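Local atomic coordinates of conserved hypothetical protein NMB0706 (Neisseria meningitidis, PDB entry 1RV9), a protein that is of unknown function but belongs to the multi-copper polyphenol oxidoreductase laccase family and folds as an alpha-beta-beta-alpha structure. Residues C111-A116 with V131-A136; P120-D125 with S250-D255; G165-A170 with D205-A210. All coordinates share one frame; numbering follows the deposited sequence.

Interaction 1 (C111-A116 with V131-A136); sequences CAVMTA and VAAAHA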
ATOM      1  N   CYS A 111      -0.317   5.875   9.775  1.00  6.40           N
ATOM      2  CA  CYS A 111      -0.494   6.101   8.347  1.00  6.01           C
ATOM      3  C   CYS A 111      -1.037   4.793   7.804  1.00  6.32           C
ATOM      4  O   CYS A 111      -0.630   3.719   8.253  1.00  7.35           O
ATOM      5  CB  CYS A 111       0.839   6.403   7.668  1.00  6.46           C
ATOM      6  SG  CYS A 111       1.645   7.902   8.243  1.00  8.48           S
ATOM      7  N   ALA A 112      -1.945   4.867   6.837  1.00  6.62           N
ATOM      8  CA  ALA A 112      -2.523   3.653   6.296  1.00  6.75           C
ATOM      9  C   ALA A 112      -3.035   3.793   4.878  1.00  5.56           C
ATOM     10  O   ALA A 112      -3.487   4.860   4.465  1.00  6.89           O
ATOM     11  CB  ALA A 112      -3.667   3.189   7.195  1.00 10.74           C
ATOM     12  N   VAL A 113      -2.931   2.700   4.131  1.00  5.80           N
ATOM     13  CA  VAL A 113      -3.453   2.633   2.776  1.00  5.88           C
ATOM     14  C   VAL A 113      -4.205   1.309   2.669  1.00  6.84           C
ATOM     15  O   VAL A 113      -3.797   0.299   3.253  1.00  6.58           O
ATOM     16  CB  VAL A 113      -2.341   2.725   1.698  1.00  8.50           C
ATOM     17  CG1 VAL A 113      -1.736   4.120   1.716  1.00  6.87           C
ATOM     18  CG2 VAL A 113      -1.278   1.675   1.931  1.00  8.81           C
ATOM     19  N   MET A 114      -5.320   1.330   1.945  1.00  5.67           N
ATOM     20  CA  MET A 114      -6.173   0.157   1.768  1.00  7.39           C
ATOM     21  C   MET A 114      -6.021  -0.397   0.362  1.00  6.39           C
ATOM     22  O   MET A 114      -6.004   0.362  -0.603  1.00  7.17           O
ATOM     23  CB  MET A 114      -7.630   0.549   2.008  1.00  7.70           C
ATOM     24  CG  MET A 114      -7.895   1.077   3.402  1.00  9.77           C
ATOM     25  SD  MET A 114      -9.538   1.800   3.518  1.00 12.81           S
ATOM     26  CE  MET A 114      -9.209   3.450   2.947  1.00 12.96           C
ATOM     27  N   THR A 115      -5.939  -1.720   0.245  1.00  6.50           N
ATOM     28  CA  THR A 115      -5.754  -2.345  -1.060  1.00  6.10           C
ATOM     29  C   THR A 115      -6.387  -3.729  -1.177  1.00  6.94           C
ATOM     30  O   THR A 115      -6.784  -4.335  -0.185  1.00  6.51           O
ATOM     31  CB  THR A 115      -4.248  -2.522  -1.368  1.00  6.89           C
ATOM     32  OG1 THR A 115      -3.686  -3.456  -0.438  1.00  7.09           O
ATOM     33  CG2 THR A 115      -3.505  -1.199  -1.240  1.00  8.64           C
ATOM     34  N   ALA A 116      -6.455  -4.211  -2.414  1.00  7.35           N
ATOM     35  CA  ALA A 116      -6.969  -5.537  -2.748  1.00  7.39           C
ATOM     36  C   ALA A 116      -6.428  -5.846  -4.145  1.00  7.74           C
ATOM     37  O   ALA A 116      -7.187  -6.140  -5.065  1.00  7.62           O
ATOM     38  CB  ALA A 116      -8.499  -5.552  -2.746  1.00  6.54           C
ATOM     39  N   VAL A 131       7.682   8.231   9.211  1.00  8.16           N
ATOM     40  CA  VAL A 131       7.078   7.085   8.538  1.00  6.93           C
ATOM     41  C   VAL A 131       6.091   7.581   7.489  1.00  6.54           C
ATOM     42  O   VAL A 131       5.741   8.765   7.460  1.00  6.24           O
ATOM     43  CB  VAL A 131       6.316   6.161   9.526  1.00  7.22           C
ATOM     44  CG1 VAL A 131       7.277   5.587  10.547  1.00  8.38           C
ATOM     45  CG2 VAL A 131       5.197   6.934  10.212  1.00  7.30           C
ATOM     46  N   ALA A 132       5.660   6.679   6.616  1.00  6.59           N
ATOM     47  CA  ALA A 132       4.702   7.023   5.573  1.00  6.42           C
ATOM     48  C   ALA A 132       4.117   5.772   4.942  1.00  6.57           C
ATOM     49  O   ALA A 132       4.715   4.699   4.993  1.00  5.79           O
ATOM     50  CB  ALA A 132       5.373   7.877   4.495  1.00  7.48           C
ATOM     51  N   ALA A 133       2.939   5.926   4.349  1.00  5.07           N
ATOM     52  CA  ALA A 133       2.261   4.837   3.661  1.00  6.41           C
ATOM     53  C   ALA A 133       1.751   5.408   2.346  1.00  6.22           C
ATOM     54  O   ALA A 133       1.168   6.493   2.327  1.00  6.51           O
ATOM     55  CB  ALA A 133       1.093   4.324   4.499  1.00  6.32           C
ATOM     56  N   ALA A 134       1.983   4.690   1.250  1.00  5.14           N
ATOM     57  CA  ALA A 134       1.542   5.141  -0.061  1.00  5.83           C
ATOM     58  C   ALA A 134       0.750   4.065  -0.796  1.00  6.51           C
ATOM     59  O   ALA A 134       1.088   2.880  -0.748  1.00  6.07           O
ATOM     60  CB  ALA A 134       2.746   5.564  -0.904  1.00  6.14           C
ATOM     61  N   HIS A 135      -0.313   4.503  -1.465  1.00  6.28           N
ATOM     62  CA  HIS A 135      -1.183   3.633  -2.249  1.00  7.51           C
ATOM     63  C   HIS A 135      -0.667   3.698  -3.680  1.00  7.92           C
ATOM     64  O   HIS A 135      -0.820   4.718  -4.362  1.00  7.61           O
ATOM     65  CB  HIS A 135      -2.620   4.152  -2.181  1.00  5.83           C
ATOM     66  CG  HIS A 135      -3.566   3.456  -3.110  1.00  7.21           C
ATOM     67  ND1 HIS A 135      -4.453   4.142  -3.911  1.00  7.67           N
ATOM     68  CD2 HIS A 135      -3.789   2.140  -3.342  1.00  9.35           C
ATOM     69  CE1 HIS A 135      -5.182   3.280  -4.598  1.00  8.70           C
ATOM     70  NE2 HIS A 135      -4.799   2.058  -4.271  1.00  9.81           N
ATOM     71  N   ALA A 136      -0.057   2.607  -4.130  1.00  7.24           N
ATOM     72  CA  ALA A 136       0.516   2.561  -5.463  1.00  9.07           C
ATOM     73  C   ALA A 136      -0.166   1.640  -6.460  1.00  9.76           C
ATOM     74  O   ALA A 136       0.306   0.529  -6.714  1.00  9.41           O
ATOM     75  CB  ALA A 136       2.009   2.213  -5.368  1.00  8.42           C
TER
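At the centre of an alpha-beta-beta-alpha fold, Cys111 and Val113 of one sheet are pressed against Ala133 and His135 of the other. The two strands run nearly parallel, 15° apart, and their axes approach to 5.8 Å. Small side chains make so close an approach possible: CB of Cys111 meets CB of Ala133 at 3.8 Å, and the Cys111 sulfur reaches along the strand to Val131 CG2. Val113 fills the next position. Its CG1, anti to the carbonyl carbon, lies over the peptide between Ala134 and His135, 3.5 Å from His135 N, and also touches Ala133 CB. Strand 110-115 is hydrogen-bonded to 248-254 within its own sheet; the sheet of 131-136 faces it and carries helix 145-153 on its outer side, where Ala132 and Ala134 point, as in an alpha-beta-beta-alpha sandwich. At the far end His135 holds CG anti to its backbone N (chi1 172°), which carries the imidazole along the partner strand until CD2 lies 3.9 Å from Met114 O. His135 ND1 is hydrogen-bonded to Asp100 OD1, and His82 stacks edge-to-face. With Cys118 beside it, the His135-Asp100 pair resembles a Cys-His-Asp triad, though no catalytic role is established; a nearby sulfate probably comes from the crystallisation liquor.

Interaction 2 (P120-D125 with S250-D255); sequences PVLFCD and SLIWLD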
ATOM      1  N   PRO A 120       0.820  -1.599  -1.811  1.00  7.96           N
ATOM      2  CA  PRO A 120       0.923  -0.730  -0.637  1.00  7.47           C
ATOM      3  C   PRO A 120       2.421  -0.575  -0.378  1.00  6.71           C
ATOM      4  O   PRO A 120       3.159  -1.559  -0.430  1.00  7.66           O
ATOM      5  CB  PRO A 120       0.259  -1.538   0.487  1.00  8.13           C
ATOM      6  CG  PRO A 120      -0.144  -2.874  -0.140  1.00 10.11           C
ATOM      7  CD  PRO A 120       0.647  -3.004  -1.408  1.00  7.99           C
ATOM      8  N   VAL A 121       2.881   0.643  -0.128  1.00  6.17           N
ATOM      9  CA  VAL A 121       4.300   0.843   0.162  1.00  6.72           C
ATOM     10  C   VAL A 121       4.451   1.615   1.466  1.00  5.96           C
ATOM     11  O   VAL A 121       3.873   2.691   1.630  1.00  6.50           O
ATOM     12  CB  VAL A 121       5.020   1.622  -0.962  1.00  6.10           C
ATOM     13  CG1 VAL A 121       6.519   1.729  -0.643  1.00  5.06           C
ATOM     14  CG2 VAL A 121       4.813   0.922  -2.293  1.00  6.49           C
ATOM     15  N   LEU A 122       5.210   1.054   2.403  1.00  6.79           N
ATOM     16  CA  LEU A 122       5.445   1.712   3.684  1.00  6.72           C
ATOM     17  C   LEU A 122       6.869   2.244   3.686  1.00  7.40           C
ATOM     18  O   LEU A 122       7.750   1.644   3.074  1.00  8.98           O
ATOM     19  CB  LEU A 122       5.270   0.726   4.836  1.00  6.26           C
ATOM     20  CG  LEU A 122       3.923   0.002   4.914  1.00  6.47           C
ATOM     21  CD1 LEU A 122       3.924  -0.901   6.144  1.00  7.87           C
ATOM     22  CD2 LEU A 122       2.785   1.015   4.992  1.00  8.37           C
ATOM     23  N   PHE A 123       7.087   3.363   4.375  1.00  6.42           N
ATOM     24  CA  PHE A 123       8.411   3.988   4.447  1.00  6.66           C
ATOM     25  C   PHE A 123       8.780   4.379   5.873  1.00  7.54           C
ATOM     26  O   PHE A 123       7.915   4.688   6.686  1.00  6.86           O
ATOM     27  CB  PHE A 123       8.444   5.296   3.647  1.00  7.56           C
ATOM     28  CG  PHE A 123       8.202   5.146   2.175  1.00  8.14           C
ATOM     29  CD1 PHE A 123       9.270   5.085   1.283  1.00 10.80           C
ATOM     30  CD2 PHE A 123       6.906   5.153   1.667  1.00  8.74           C
ATOM     31  CE1 PHE A 123       9.049   5.042  -0.095  1.00 10.42           C
ATOM     32  CE2 PHE A 123       6.676   5.110   0.293  1.00 10.52           C
ATOM     33  CZ  PHE A 123       7.751   5.056  -0.589  1.00 10.34           C
ATOM     34  N   CYS A 124      10.078   4.388   6.157  1.00  7.21           N
ATOM     35  CA  CYS A 124      10.570   4.842   7.454  1.00  7.62           C
ATOM     36  C   CYS A 124      12.056   5.106   7.272  1.00  8.83           C
ATOM     37  O   CYS A 124      12.630   4.713   6.258  1.00  9.35           O
ATOM     38  CB  CYS A 124      10.345   3.795   8.555  1.00  8.11           C
ATOM     39  SG  CYS A 124      11.549   2.440   8.647  1.00  8.08           S
ATOM     40  N   ASP A 125      12.665   5.801   8.225  1.00  9.79           N
ATOM     41  CA  ASP A 125      14.101   6.049   8.152  1.00 10.44           C
ATOM     42  C   ASP A 125      14.773   5.168   9.204  1.00 11.35           C
ATOM     43  O   ASP A 125      14.122   4.702  10.142  1.00 10.80           O
ATOM     44  CB  ASP A 125      14.417   7.542   8.354  1.00 11.17           C
ATOM     45  CG  ASP A 125      13.987   8.070   9.705  1.00 13.46           C
ATOM     46  OD1 ASP A 125      12.979   7.582  10.253  1.00 10.37           O
ATOM     47  OD2 ASP A 125      14.655   9.000  10.212  1.00 14.95           O
ATOM     48  N   SER A 250      -2.343  -1.601   5.000  1.00  5.91           N
ATOM     49  CA  SER A 250      -0.959  -1.639   5.439  1.00  5.91           C
ATOM     50  C   SER A 250      -0.799  -0.365   6.244  1.00  4.51           C
ATOM     51  O   SER A 250      -0.997   0.744   5.725  1.00  5.72           O
ATOM     52  CB  SER A 250      -0.014  -1.669   4.240  1.00  6.75           C
ATOM     53  OG  SER A 250      -0.183  -2.884   3.531  1.00  7.93           O
ATOM     54  N   LEU A 251      -0.471  -0.537   7.521  1.00  4.70           N
ATOM     55  CA  LEU A 251      -0.327   0.577   8.448  1.00  4.67           C
ATOM     56  C   LEU A 251       1.072   0.676   9.017  1.00  5.07           C
ATOM     57  O   LEU A 251       1.774  -0.324   9.159  1.00  5.47           O
ATOM     58  CB  LEU A 251      -1.315   0.429   9.614  1.00  6.91           C
ATOM     59  CG  LEU A 251      -2.809   0.310   9.310  1.00  9.32           C
ATOM     60  CD1 LEU A 251      -3.130  -1.095   8.822  1.00 11.96           C
ATOM     61  CD2 LEU A 251      -3.595   0.614  10.581  1.00 11.07           C
ATOM     62  N   ILE A 252       1.460   1.897   9.355  1.00  4.81           N
ATOM     63  CA  ILE A 252       2.767   2.140   9.942  1.00  5.55           C
ATOM     64  C   ILE A 252       2.668   3.327  10.888  1.00  5.92           C
ATOM     65  O   ILE A 252       1.936   4.286  10.637  1.00  5.95           O
ATOM     66  CB  ILE A 252       3.836   2.399   8.843  1.00  5.73           C
ATOM     67  CG1 ILE A 252       5.223   2.503   9.479  1.00  6.19           C
ATOM     68  CG2 ILE A 252       3.504   3.668   8.061  1.00  6.20           C
ATOM     69  CD1 ILE A 252       6.346   2.463   8.460  1.00  6.25           C
ATOM     70  N   TRP A 253       3.382   3.245  12.003  1.00  6.31           N
ATOM     71  CA  TRP A 253       3.369   4.334  12.960  1.00  6.21           C
ATOM     72  C   TRP A 253       4.614   4.326  13.817  1.00  6.68           C
ATOM     73  O   TRP A 253       5.356   3.343  13.849  1.00  6.80           O
ATOM     74  CB  TRP A 253       2.116   4.260  13.847  1.00  6.97           C
ATOM     75  CG  TRP A 253       2.015   3.049  14.750  1.00  6.98           C
ATOM     76  CD1 TRP A 253       2.344   2.979  16.076  1.00  6.97           C
ATOM     77  CD2 TRP A 253       1.503   1.760  14.396  1.00  5.99           C
ATOM     78  NE1 TRP A 253       2.061   1.726  16.571  1.00  6.89           N
ATOM     79  CE2 TRP A 253       1.547   0.957  15.559  1.00  6.31           C
ATOM     80  CE3 TRP A 253       1.015   1.201  13.207  1.00  7.22           C
ATOM     81  CZ2 TRP A 253       1.110  -0.374  15.568  1.00  7.62           C
ATOM     82  CZ3 TRP A 253       0.583  -0.123  13.214  1.00  6.70           C
ATOM     83  CH2 TRP A 253       0.637  -0.896  14.390  1.00  8.37           C
ATOM     84  N   LEU A 254       4.851   5.455  14.473  1.00  7.46           N
ATOM     85  CA  LEU A 254       5.981   5.608  15.374  1.00  8.55           C
ATOM     86  C   LEU A 254       5.448   5.362  16.776  1.00 11.98           C
ATOM     87  O   LEU A 254       4.382   5.859  17.145  1.00 11.09           O
ATOM     88  CB  LEU A 254       6.552   7.023  15.283  1.00  9.22           C
ATOM     89  CG  LEU A 254       7.260   7.377  13.980  1.00 10.36           C
ATOM     90  CD1 LEU A 254       7.432   8.888  13.886  1.00 10.68           C
ATOM     91  CD2 LEU A 254       8.614   6.663  13.924  1.00  9.51           C
ATOM     92  N   ASP A 255       6.183   4.570  17.544  1.00 14.06           N
ATOM     93  CA  ASP A 255       5.807   4.259  18.913  1.00 18.53           C
ATOM     94  C   ASP A 255       7.074   4.369  19.741  1.00 21.93           C
ATOM     95  O   ASP A 255       7.741   3.372  20.013  1.00 21.94           O
ATOM     96  CB  ASP A 255       5.226   2.846  19.005  1.00 19.91           C
ATOM     97  CG  ASP A 255       5.044   2.382  20.436  1.00 22.24           C
ATOM     98  OD1 ASP A 255       4.766   3.234  21.303  1.00 23.26           O
ATOM     99  OD2 ASP A 255       5.167   1.165  20.692  1.00 25.33           O
TER
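Ser250 meets Pro120 where strand 248-254 of one sheet faces strand 119-125 of the other. Segments 120-125 and 250-254 run almost parallel, 9° apart, with axes no closer than 7.6 Å, and side chains rather than backbones bridge the interval. The Ser250 hydroxyl OG stands beside the proline ring, 3.4 Å from Pro120 CB; a small residue fits here because the rigid ring projects toward it. The Ser250 carbonyl O lies 3.9 Å from Leu122 CD2, whose methyl also rests against Ser250 CB. Leu251 turns its own side chain away, onto Ala112 of the neighbouring strand, and offers only its backbone: its O is 3.7 Å from Leu122 CD1, and each Leu122 methyl thus rests on the carbonyl of a successive peptide. Ile252 points back across the interface. Its CG2 touches Leu122 CD2 at 4.1 Å, while the other branch, with CG1 anti to the backbone N (chi1 -174°) and CD1 extended beyond it, reaches the opposite strand. There CD1 sits 3.2 Å from Phe123 O, a tight approach, and 4.2 Å from Cys124 CB. Branched aliphatic groups suit this buried layer because they pack between the sheets without needing polar partners. With methyls laid on methyls and carbonyl oxygens, cohesion here probably comes from shape fit and the exclusion of water, not from polar bonds between the two segments.

Interaction 3 (G165-A170 with D205-A210); sequences GPAISA and DLYALA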
ATOM      1  N   GLY A 165       4.220  -4.057   0.346  1.00  7.36           N
ATOM      2  CA  GLY A 165       3.178  -4.864   0.949  1.00  7.60           C
ATOM      3  C   GLY A 165       2.561  -5.860  -0.012  1.00  7.94           C
ATOM      4  O   GLY A 165       2.971  -5.947  -1.168  1.00  8.31           O
ATOM      5  N   PRO A 166       1.556  -6.622   0.439  1.00  8.56           N
ATOM      6  CA  PRO A 166       0.895  -7.620  -0.406  1.00  8.09           C
ATOM      7  C   PRO A 166       0.168  -6.999  -1.594  1.00  8.57           C
ATOM      8  O   PRO A 166      -0.691  -6.141  -1.420  1.00  8.42           O
ATOM      9  CB  PRO A 166      -0.053  -8.317   0.568  1.00  9.62           C
ATOM     10  CG  PRO A 166      -0.419  -7.221   1.517  1.00 10.69           C
ATOM     11  CD  PRO A 166       0.907  -6.528   1.760  1.00  8.81           C
ATOM     12  N   ALA A 167       0.526  -7.434  -2.799  1.00  8.27           N
ATOM     13  CA  ALA A 167      -0.096  -6.923  -4.014  1.00  8.71           C
ATOM     14  C   ALA A 167      -0.289  -8.058  -5.006  1.00  9.76           C
ATOM     15  O   ALA A 167       0.077  -9.205  -4.736  1.00  9.39           O
ATOM     16  CB  ALA A 167       0.782  -5.835  -4.638  1.00  7.46           C
ATOM     17  N   ILE A 168      -0.874  -7.740  -6.152  1.00  9.48           N
ATOM     18  CA  ILE A 168      -1.079  -8.745  -7.180  1.00 10.03           C
ATOM     19  C   ILE A 168       0.287  -8.945  -7.831  1.00 10.85           C
ATOM     20  O   ILE A 168       0.974  -7.971  -8.161  1.00 10.66           O
ATOM     21  CB  ILE A 168      -2.130  -8.271  -8.215  1.00  9.64           C
ATOM     22  CG1 ILE A 168      -2.362  -9.361  -9.260  1.00  8.05           C
ATOM     23  CG2 ILE A 168      -1.684  -6.958  -8.860  1.00 10.43           C
ATOM     24  CD1 ILE A 168      -3.554  -9.098 -10.157  1.00  9.50           C
ATOM     25  N   SER A 169       0.696 -10.201  -7.987  1.00 11.40           N
ATOM     26  CA  SER A 169       1.996 -10.492  -8.573  1.00 12.29           C
ATOM     27  C   SER A 169       1.963 -10.500 -10.096  1.00 12.08           C
ATOM     28  O   SER A 169       0.900 -10.589 -10.708  1.00 11.56           O
ATOM     29  CB  SER A 169       2.520 -11.836  -8.063  1.00 13.69           C
ATOM     30  OG  SER A 169       1.806 -12.911  -8.642  1.00 12.65           O
ATOM     31  N   ALA A 170       3.144 -10.410 -10.696  1.00 13.45           N
ATOM     32  CA  ALA A 170       3.285 -10.387 -12.145  1.00 15.53           C
ATOM     33  C   ALA A 170       2.469 -11.475 -12.833  1.00 17.07           C
ATOM     34  O   ALA A 170       1.760 -11.210 -13.807  1.00 17.69           O
ATOM     35  CB  ALA A 170       4.756 -10.524 -12.515  1.00 15.92           C
ATOM     36  N   ASP A 205       4.899  -6.447 -13.389  1.00 10.16           N
ATOM     37  CA  ASP A 205       5.448  -6.742 -12.073  1.00 10.66           C
ATOM     38  C   ASP A 205       5.501  -5.459 -11.241  1.00 10.31           C
ATOM     39  O   ASP A 205       6.457  -4.687 -11.336  1.00 10.59           O
ATOM     40  CB  ASP A 205       6.860  -7.319 -12.226  1.00 10.72           C
ATOM     41  CG  ASP A 205       7.425  -7.845 -10.926  1.00 13.24           C
ATOM     42  OD1 ASP A 205       6.924  -7.457  -9.846  1.00 11.78           O
ATOM     43  OD2 ASP A 205       8.388  -8.640 -10.984  1.00 13.39           O
ATOM     44  N   LEU A 206       4.470  -5.229 -10.431  1.00  8.92           N
ATOM     45  CA  LEU A 206       4.416  -4.033  -9.599  1.00  9.47           C
ATOM     46  C   LEU A 206       5.582  -3.931  -8.625  1.00  9.66           C
ATOM     47  O   LEU A 206       6.055  -2.834  -8.333  1.00  8.30           O
ATOM     48  CB  LEU A 206       3.100  -3.984  -8.819  1.00  8.56           C
ATOM     49  CG  LEU A 206       1.836  -3.654  -9.613  1.00 10.15           C
ATOM     50  CD1 LEU A 206       0.612  -3.933  -8.741  1.00  9.34           C
ATOM     51  CD2 LEU A 206       1.869  -2.194 -10.058  1.00  9.57           C
ATOM     52  N   TYR A 207       6.038  -5.067  -8.109  1.00  9.16           N
ATOM     53  CA  TYR A 207       7.152  -5.046  -7.170  1.00  9.15           C
ATOM     54  C   TYR A 207       8.410  -4.556  -7.873  1.00 10.38           C
ATOM     55  O   TYR A 207       9.130  -3.702  -7.355  1.00 10.02           O
ATOM     56  CB  TYR A 207       7.402  -6.440  -6.588  1.00  9.29           C
ATOM     57  CG  TYR A 207       6.251  -6.996  -5.779  1.00  8.08           C
ATOM     58  CD1 TYR A 207       5.634  -6.234  -4.785  1.00  8.59           C
ATOM     59  CD2 TYR A 207       5.797  -8.297  -5.990  1.00 10.07           C
ATOM     60  CE1 TYR A 207       4.593  -6.760  -4.021  1.00  8.88           C
ATOM     61  CE2 TYR A 207       4.757  -8.830  -5.232  1.00 11.33           C
ATOM     62  CZ  TYR A 207       4.162  -8.058  -4.251  1.00  9.48           C
ATOM     63  OH  TYR A 207       3.138  -8.589  -3.500  1.00 10.33           O
ATOM     64  N   ALA A 208       8.668  -5.103  -9.056  1.00 11.61           N
ATOM     65  CA  ALA A 208       9.845  -4.720  -9.825  1.00 11.68           C
ATOM     66  C   ALA A 208       9.770  -3.256 -10.242  1.00 10.89           C
ATOM     67  O   ALA A 208      10.776  -2.544 -10.222  1.00 11.93           O
ATOM     68  CB  ALA A 208       9.981  -5.609 -11.049  1.00 10.87           C
ATOM     69  N   LEU A 209       8.580  -2.807 -10.629  1.00 10.71           N
ATOM     70  CA  LEU A 209       8.405  -1.415 -11.026  1.00  9.88           C
ATOM     71  C   LEU A 209       8.689  -0.514  -9.830  1.00 10.78           C
ATOM     72  O   LEU A 209       9.360   0.505  -9.958  1.00  8.95           O
ATOM     73  CB  LEU A 209       6.979  -1.171 -11.539  1.00 10.61           C
ATOM     74  CG  LEU A 209       6.650  -1.717 -12.935  1.00 10.96           C
ATOM     75  CD1 LEU A 209       5.150  -1.617 -13.190  1.00  9.29           C
ATOM     76  CD2 LEU A 209       7.420  -0.931 -13.994  1.00 11.29           C
ATOM     77  N   ALA A 210       8.176  -0.893  -8.664  1.00  9.23           N
ATOM     78  CA  ALA A 210       8.396  -0.100  -7.462  1.00  9.91           C
ATOM     79  C   ALA A 210       9.873  -0.072  -7.084  1.00 10.47           C
ATOM     80  O   ALA A 210      10.395   0.974  -6.713  1.00 11.32           O
ATOM     81  CB  ALA A 210       7.563  -0.646  -6.304  1.00 11.11           C
TER
HETATM   82  O   HOH W   1       2.489  -7.186 -10.214  1.00 11.60           O
HETATM   83  O   HOH W   2       5.527  -9.991  -8.935  1.00 19.85           O
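Ala170 and Asp205 bring the irregular segment 165-170 up to the start of helix 206-217, their CA atoms 4.2 Å apart. Tyr207 makes the polar link: its ring reaches that segment through the hydroxyl end, and OH accepts from Ala167 N at 2.9 Å with an N-H...O angle of 147°. The same oxygen is also hydrogen-bonded to His227 O, so two backbone groups grip this buried phenol and hold its position. Gly165 O lies in the ring plane at the edge, 3.4 Å from Tyr207 CE1, where the slightly positive ring hydrogens face a carbonyl. Ala167, small enough to sit close by, packs its CB against the same edge carbon. Next along the segment, Ile168 CG2 and Leu206 CD1 meet at 3.8 Å in an apolar crossing. Two waters complete the seam. One accepts from Leu206 N, an amide in the first helical turn, and donates to Ile168 O at 2.7 Å; the other accepts from Ala170 N and donates weakly to Asp205 OD1. Asp205 CG is anti to its backbone N (chi1 -171°), which turns OD1 back over the first turn to take Ala208 N at 3.0 Å, approached from above the carboxylate plane. Aspartate in this place, whose negative charge probably also interacts favourably with the helix dipole, is a classic helix N-cap, here where strand 201-204 passes into helix 206-217.

Interactions 1 and 2 are two parts of one sheet-to-sheet interface, their centres 8 Å apart. Strands 131-136 and 119-125 are neighbours in one sheet, probably hydrogen-bonded through Ala134 N to Val121 O and Ala132 O to Phe123 N, both 2.8 Å, while 110-115 and 248-254 are neighbours in the other. Interaction 3 lies about 14 Å from interaction 1 and 18 Å from interaction 2, centre to centre; Pro120 O and Gly165 N, 2.8 Å apart, probably tie it to interaction 2. Interaction 1 holds His135, about 4 Å from a sulfate probably from the crystallisation liquor; Pro120 and Leu206 lie near the unconfirmed triad-like group Cys118, His135 and Asp100 without touching it.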